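Local coordinates for protein dihydropteroate synthase (Xanthomonas albilineans, PDB 6Q62) that probably catalyses the condensation of para-aminobenzoate with 6-hydroxymethyl-7,8-dihydropterin diphosphate to 7,8-dihydropteroate, a step of folate biosynthesis, at residues L15-R21 and G256-L260; V139-H145 and R186-G192. One frame throughout, in Å; residues are numbered along the deposited sequence.

Overall arrangement
The contacts lie about 13 Å apart, centre to centre, in the eight-stranded parallel barrel of this TIM-barrel enzyme. Contact 1 runs from the N-terminal hairpin 7-10/13-16 into strand 21-27, the first of the barrel, and sets it beside strand 259-262, the last, joining the two ends of the chain's circuit. Contact 2 pairs the consecutive strands 141-144 and 187-190, nested inside the large loop that contact 1 closes; the hairpin touches it too, through Leu8 on Pro140 and Leu188. The contacts meet inside the barrel, Leu259 CD1 packing 3.8 Å from Leu188 CD2. Contact 2 carries Val142, Met144 and Asp190 of the 6-chloroguanine pocket; the Leu259 side chain lies about 8 Å from the ligand.

Contact 1 of 2, residues L15-R21 and G256-L260; sequences LTLDRPR and GALLL
Arg21 reaches Leu259 with the base of its side chain: CB lies 3.8 Å from Leu259 CD2, and beyond it the chain leaves residues 256-260. CG, anti to the carbonyl carbon, lies 3.6 Å from Leu17 CD2, and a sharp bend at chi2 (-77°) folds the rest back over residues 15-19. CD passes Thr16 O, to which NE donates; that oxygen is tilted 34° from the guanidinium plane. Asp18 OD1, in the guanidinium plane at its edge, accepts from NH2 (2.8 Å) through its syn lone pair in a salt bridge, and NH1 has a second acid, Asp58. Arg19 NE lies over one face of the same group. The backbones meet in one parallel bridge, with Arg21 N to Leu258 O at 2.8 Å and Leu260 N to Arg21 O at 2.9 Å; this is where the first and last strands of the TIM barrel close the cylinder. Beside the bridge, Leu17 and Leu258 cross with CB to CB at 4.0 Å, while Leu258 CD2 rests 3.7 Å from Leu17 O. Pro20 CG touches Ala257 O at 3.7 Å, and helix 265-279 packs against the proline through Trp275 and Gln276.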
loop_
_atom_site.group_PDB
_atom_site.type_symbol
_atom_site.label_atom_id
_atom_site.label_comp_id
_atom_site.label_asym_id
_atom_site.label_seq_id
_atom_site.Cartn_x
_atom_site.Cartn_y
_atom_site.Cartn_z
ATOM N N LEU A 15 -17.226 1.550 18.430
ATOM C CA LEU A 15 -16.469 1.524 17.185
ATOM C C LEU A 15 -17.054 2.656 16.326
ATOM O O LEU A 15 -18.196 2.551 15.867
ATOM C CB LEU A 15 -16.646 0.155 16.490
ATOM C CG LEU A 15 -15.922 -0.037 15.158
ATOM C CD1 LEU A 15 -14.395 0.021 15.347
ATOM C CD2 LEU A 15 -16.342 -1.353 14.485
ATOM N N THR A 16 -16.290 3.738 16.128
ATOM C CA THR A 16 -16.748 4.887 15.341
ATOM C C THR A 16 -16.223 4.793 13.918
ATOM O O THR A 16 -15.008 4.802 13.715
ATOM C CB THR A 16 -16.357 6.211 16.030
ATOM O OG1 THR A 16 -16.720 6.130 17.411
ATOM C CG2 THR A 16 -17.022 7.426 15.368
ATOM N N LEU A 17 -17.133 4.702 12.942
ATOM C CA LEU A 17 -16.751 4.566 11.544
ATOM C C LEU A 17 -16.744 5.912 10.830
ATOM O O LEU A 17 -17.367 6.082 9.776
ATOM C CB LEU A 17 -17.598 3.501 10.808
ATOM C CG LEU A 17 -17.676 2.126 11.499
ATOM C CD1 LEU A 17 -18.568 1.192 10.729
ATOM C CD2 LEU A 17 -16.305 1.489 11.639
ATOM N N ASP A 18 -16.031 6.875 11.423
ATOM C CA ASP A 18 -15.838 8.218 10.853
ATOM C C ASP A 18 -14.700 8.165 9.795
ATOM O O ASP A 18 -14.461 9.113 9.050
ATOM C CB ASP A 18 -15.525 9.229 11.977
ATOM C CG ASP A 18 -14.260 8.952 12.777
ATOM O OD1 ASP A 18 -13.966 7.764 13.036
ATOM O OD2 ASP A 18 -13.578 9.925 13.159
ATOM N N ARG A 19 -13.978 7.054 9.781
ATOM C CA ARG A 19 -12.885 6.761 8.848
ATOM C C ARG A 19 -12.739 5.225 8.794
ATOM O O ARG A 19 -13.225 4.548 9.707
ATOM C CB ARG A 19 -11.548 7.429 9.302
ATOM C CG ARG A 19 -10.995 6.976 10.647
ATOM C CD ARG A 19 -9.723 7.717 10.988
ATOM N NE ARG A 19 -9.364 7.584 12.404
ATOM C CZ ARG A 19 -8.375 6.822 12.873
ATOM N NH1 ARG A 19 -7.628 6.103 12.043
ATOM N NH2 ARG A 19 -8.121 6.781 14.175
ATOM N N PRO A 20 -12.076 4.646 7.769
ATOM C CA PRO A 20 -11.919 3.175 7.750
ATOM C C PRO A 20 -11.182 2.663 8.977
ATOM O O PRO A 20 -10.175 3.231 9.389
ATOM C CB PRO A 20 -11.127 2.910 6.469
ATOM C CG PRO A 20 -11.398 4.106 5.617
ATOM C CD PRO A 20 -11.474 5.263 6.569
ATOM N N ARG A 21 -11.721 1.606 9.574
ATOM C CA ARG A 21 -11.191 0.984 10.782
ATOM C C ARG A 21 -10.636 -0.397 10.454
ATOM O O ARG A 21 -11.024 -1.008 9.452
ATOM C CB ARG A 21 -12.276 0.927 11.873
ATOM C CG ARG A 21 -12.808 2.320 12.265
ATOM C CD ARG A 21 -11.834 3.055 13.167
ATOM N NE ARG A 21 -12.254 4.423 13.475
ATOM C CZ ARG A 21 -11.576 5.235 14.278
ATOM N NH1 ARG A 21 -10.478 4.812 14.887
ATOM N NH2 ARG A 21 -12.013 6.465 14.507
ATOM N N GLY A 256 -14.978 3.145 -0.454
ATOM C CA GLY A 256 -16.069 3.238 0.503
ATOM C C GLY A 256 -16.097 2.265 1.665
ATOM O O GLY A 256 -16.921 2.444 2.571
ATOM N N ALA A 257 -15.208 1.246 1.691
ATOM C CA ALA A 257 -15.230 0.293 2.809
ATOM C C ALA A 257 -14.870 1.010 4.117
ATOM O O ALA A 257 -13.946 1.838 4.118
ATOM C CB ALA A 257 -14.269 -0.864 2.550
ATOM N N LEU A 258 -15.669 0.786 5.194
ATOM C CA LEU A 258 -15.371 1.401 6.513
ATOM C C LEU A 258 -14.687 0.442 7.479
ATOM O O LEU A 258 -14.210 0.849 8.547
ATOM C CB LEU A 258 -16.602 2.055 7.165
ATOM C CG LEU A 258 -17.042 3.328 6.446
ATOM C CD1 LEU A 258 -18.513 3.668 6.775
ATOM C CD2 LEU A 258 -16.049 4.464 6.714
ATOM N N LEU A 259 -14.652 -0.839 7.129
ATOM C CA LEU A 259 -13.964 -1.827 7.985
ATOM C C LEU A 259 -13.109 -2.715 7.101
ATOM O O LEU A 259 -13.556 -3.119 6.013
ATOM C CB LEU A 259 -14.995 -2.698 8.770
ATOM C CG LEU A 259 -15.096 -2.503 10.289
ATOM C CD1 LEU A 259 -15.827 -3.673 10.916
ATOM C CD2 LEU A 259 -13.731 -2.483 10.957
ATOM N N LEU A 260 -11.904 -3.029 7.564
ATOM C CA LEU A 260 -10.926 -3.823 6.780
ATOM C C LEU A 260 -10.450 -4.971 7.630
ATOM O O LEU A 260 -9.967 -4.754 8.751
ATOM C CB LEU A 260 -9.718 -2.963 6.324
ATOM C CG LEU A 260 -10.125 -1.732 5.481
ATOM C CD1 LEU A 260 -9.013 -0.740 5.419
ATOM C CD2 LEU A 260 -10.635 -2.161 4.067
#

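Contact 2 of 2, residues V139-H145 and R186-G192. With 6GU (6-chloroguanine), chain E.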
loop_
_atom_site.group_PDB
_atom_site.type_symbol
_atom_site.label_atom_id
_atom_site.label_comp_id
_atom_site.label_asym_id
_atom_site.label_seq_id
_atom_site.Cartn_x
_atom_site.Cartn_y
_atom_site.Cartn_z
ATOM N N VAL A 139 -26.266 -6.922 19.461
ATOM C CA VAL A 139 -24.901 -6.559 19.106
ATOM C C VAL A 139 -24.842 -6.346 17.588
ATOM O O VAL A 139 -25.635 -6.960 16.854
ATOM C CB VAL A 139 -23.830 -7.646 19.540
ATOM C CG1 VAL A 139 -23.687 -7.743 21.060
ATOM C CG2 VAL A 139 -24.135 -9.012 18.936
ATOM N N PRO A 140 -23.826 -5.603 17.075
ATOM C CA PRO A 140 -23.685 -5.476 15.623
ATOM C C PRO A 140 -23.399 -6.824 14.966
ATOM O O PRO A 140 -22.803 -7.711 15.590
ATOM C CB PRO A 140 -22.494 -4.522 15.456
ATOM C CG PRO A 140 -22.436 -3.739 16.774
ATOM C CD PRO A 140 -22.860 -4.751 17.794
ATOM N N VAL A 141 -23.731 -6.939 13.691
ATOM C CA VAL A 141 -23.535 -8.201 12.962
ATOM C C VAL A 141 -23.093 -7.935 11.540
ATOM O O VAL A 141 -23.654 -7.072 10.866
ATOM C CB VAL A 141 -24.783 -9.137 13.014
ATOM C CG1 VAL A 141 -26.012 -8.435 12.398
ATOM C CG2 VAL A 141 -24.501 -10.466 12.285
ATOM N N VAL A 142 -22.111 -8.704 11.071
ATOM C CA VAL A 142 -21.651 -8.618 9.695
ATOM C C VAL A 142 -22.386 -9.679 8.891
ATOM O O VAL A 142 -22.301 -10.859 9.222
ATOM C CB VAL A 142 -20.118 -8.849 9.567
ATOM C CG1 VAL A 142 -19.671 -8.734 8.104
ATOM C CG2 VAL A 142 -19.313 -7.900 10.461
ATOM N N LEU A 143 -23.029 -9.271 7.794
ATOM C CA LEU A 143 -23.692 -10.162 6.872
ATOM C C LEU A 143 -22.811 -10.303 5.639
ATOM O O LEU A 143 -22.672 -9.363 4.861
ATOM C CB LEU A 143 -25.077 -9.603 6.495
ATOM C CG LEU A 143 -26.020 -9.208 7.671
ATOM C CD1 LEU A 143 -27.285 -8.530 7.134
ATOM C CD2 LEU A 143 -26.414 -10.441 8.530
ATOM N N MET A 144 -22.205 -11.457 5.473
ATOM C CA MET A 144 -21.286 -11.679 4.366
ATOM C C MET A 144 -21.943 -12.481 3.252
ATOM O O MET A 144 -22.864 -13.266 3.516
ATOM C CB MET A 144 -20.043 -12.408 4.904
ATOM C CG MET A 144 -18.820 -12.326 3.970
ATOM S SD MET A 144 -17.568 -13.579 4.341
ATOM C CE MET A 144 -18.295 -15.004 3.517
ATOM N N HIS A 145 -21.462 -12.309 2.014
ATOM C CA HIS A 145 -21.948 -13.103 0.904
ATOM C C HIS A 145 -21.068 -14.325 0.694
ATOM O O HIS A 145 -19.853 -14.228 0.564
ATOM C CB HIS A 145 -22.006 -12.309 -0.413
ATOM C CG HIS A 145 -22.353 -13.179 -1.600
ATOM N ND1 HIS A 145 -21.377 -13.824 -2.342
ATOM C CD2 HIS A 145 -23.565 -13.514 -2.106
ATOM C CE1 HIS A 145 -22.016 -14.523 -3.274
ATOM N NE2 HIS A 145 -23.330 -14.358 -3.183
ATOM N N ARG A 186 -27.335 -1.708 13.464
ATOM C CA ARG A 186 -26.398 -2.706 13.961
ATOM C C ARG A 186 -25.868 -3.583 12.806
ATOM O O ARG A 186 -25.107 -4.509 13.055
ATOM C CB ARG A 186 -27.101 -3.571 15.038
ATOM C CG ARG A 186 -27.200 -2.837 16.398
ATOM C CD ARG A 186 -27.849 -3.668 17.482
ATOM N NE ARG A 186 -27.959 -2.887 18.714
ATOM C CZ ARG A 186 -29.105 -2.544 19.284
ATOM N NH1 ARG A 186 -30.257 -2.942 18.762
ATOM N NH2 ARG A 186 -29.108 -1.839 20.407
ATOM N N LEU A 187 -26.279 -3.330 11.572
ATOM C CA LEU A 187 -25.865 -4.175 10.449
ATOM C C LEU A 187 -24.630 -3.667 9.746
ATOM O O LEU A 187 -24.468 -2.453 9.581
ATOM C CB LEU A 187 -26.992 -4.290 9.407
ATOM C CG LEU A 187 -28.338 -4.842 9.885
ATOM C CD1 LEU A 187 -29.338 -4.884 8.742
ATOM C CD2 LEU A 187 -28.198 -6.231 10.495
ATOM N N LEU A 188 -23.803 -4.609 9.235
ATOM C CA LEU A 188 -22.657 -4.341 8.374
ATOM C C LEU A 188 -22.803 -5.363 7.269
ATOM O O LEU A 188 -23.402 -6.427 7.502
ATOM C CB LEU A 188 -21.309 -4.566 9.083
ATOM C CG LEU A 188 -21.000 -3.630 10.268
ATOM C CD1 LEU A 188 -21.399 -4.262 11.571
ATOM C CD2 LEU A 188 -19.517 -3.325 10.314
ATOM N N ILE A 189 -22.291 -5.049 6.067
ATOM C CA ILE A 189 -22.348 -6.021 4.964
ATOM C C ILE A 189 -20.951 -6.259 4.427
ATOM O O ILE A 189 -20.061 -5.435 4.626
ATOM C CB ILE A 189 -23.352 -5.645 3.861
ATOM C CG1 ILE A 189 -22.994 -4.258 3.215
ATOM C CG2 ILE A 189 -24.785 -5.734 4.409
ATOM C CD1 ILE A 189 -23.890 -3.858 2.024
ATOM N N ASP A 190 -20.754 -7.393 3.758
ATOM C CA ASP A 190 -19.433 -7.735 3.269
ATOM C C ASP A 190 -19.641 -8.567 1.998
ATOM O O ASP A 190 -20.367 -9.570 2.052
ATOM C CB ASP A 190 -18.753 -8.560 4.368
ATOM C CG ASP A 190 -17.357 -9.047 4.083
ATOM O OD1 ASP A 190 -16.992 -9.158 2.892
ATOM O OD2 ASP A 190 -16.650 -9.361 5.036
ATOM N N PRO A 191 -18.987 -8.206 0.877
ATOM C CA PRO A 191 -19.156 -9.001 -0.368
ATOM C C PRO A 191 -18.537 -10.379 -0.339
ATOM O O PRO A 191 -18.711 -11.155 -1.290
ATOM C CB PRO A 191 -18.489 -8.126 -1.437
ATOM C CG PRO A 191 -17.460 -7.366 -0.691
ATOM C CD PRO A 191 -18.083 -7.046 0.652
ATOM N N GLY A 192 -17.756 -10.664 0.690
ATOM C CA GLY A 192 -17.139 -11.976 0.857
ATOM C C GLY A 192 -16.085 -12.294 -0.168
ATOM O O GLY A 192 -16.215 -13.280 -0.908
HETATM CL CL6 6GU E . -13.579 -11.688 3.738
HETATM N N1 6GU E . -15.107 -11.347 5.662
HETATM C C2 6GU E . -15.652 -11.789 6.868
HETATM N N2 6GU E . -16.656 -11.044 7.306
HETATM N N3 6GU E . -15.250 -12.905 7.576
HETATM C C4 6GU E . -14.240 -13.619 6.969
HETATM C C5 6GU E . -13.654 -13.245 5.730
HETATM C C6 6GU E . -14.154 -12.110 5.174
HETATM N N7 6GU E . -12.681 -14.180 5.384
HETATM C C8 6GU E . -12.714 -15.098 6.431
HETATM N N9 6GU E . -13.626 -14.791 7.392
#
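Asp190 O receives a hydrogen bond from His145 N (3.0 Å), just past the end of strand 141-144, and a weaker CA-H...O contact from Met144 CA (3.3 Å). The side chain of Asp190 is held as well. With CG anti to the backbone N (chi1 179°), the carboxylate reaches the 6-chloroguanine, whose N2 donates to Asp190 OD2 at 2.8 Å. Asp190 OD2 also lies 2.6 Å from N1, so the acid faces the N1/N2 side of the base. The other oxygen, OD1, accepts from Gly192 N in an Asx turn, met from above the carboxylate plane, so the turn after the strand helps fix the acid that binds the ligand. Met144 lies alongside, pointing the same way: its CG is 3.6 Å from Asp190 CG, and the chain, extended through chi1 and chi2 (both -162°), carries SD to 3.6 Å from N1 of the ligand. Val142 CG1 touches both Asp190 CB and the amino group N2. Toward the start of the strands, the parallel ladder continues with Leu143 N to Leu188 O (2.9 Å) and Val141 N to Arg186 O, the strands crossing at 29°. The side chains of Val142, Met144, Leu188 and Asp190 line the barrel interior; those of Val141, Leu143, Leu187 and Ile189 lie on the other face, where Leu187 CD2 sits 3.6 Å from Val141 CG1. His145 ND1 is hydrogen-bonded to Lys197 NZ, and its ring meets Phe169 edge to face. The two strands form a beta-alpha-beta crossover through helix 162-179, which covers Leu187 and Ile189, while strand 118-121 pairs along the edge of 141-144 away from 187-190.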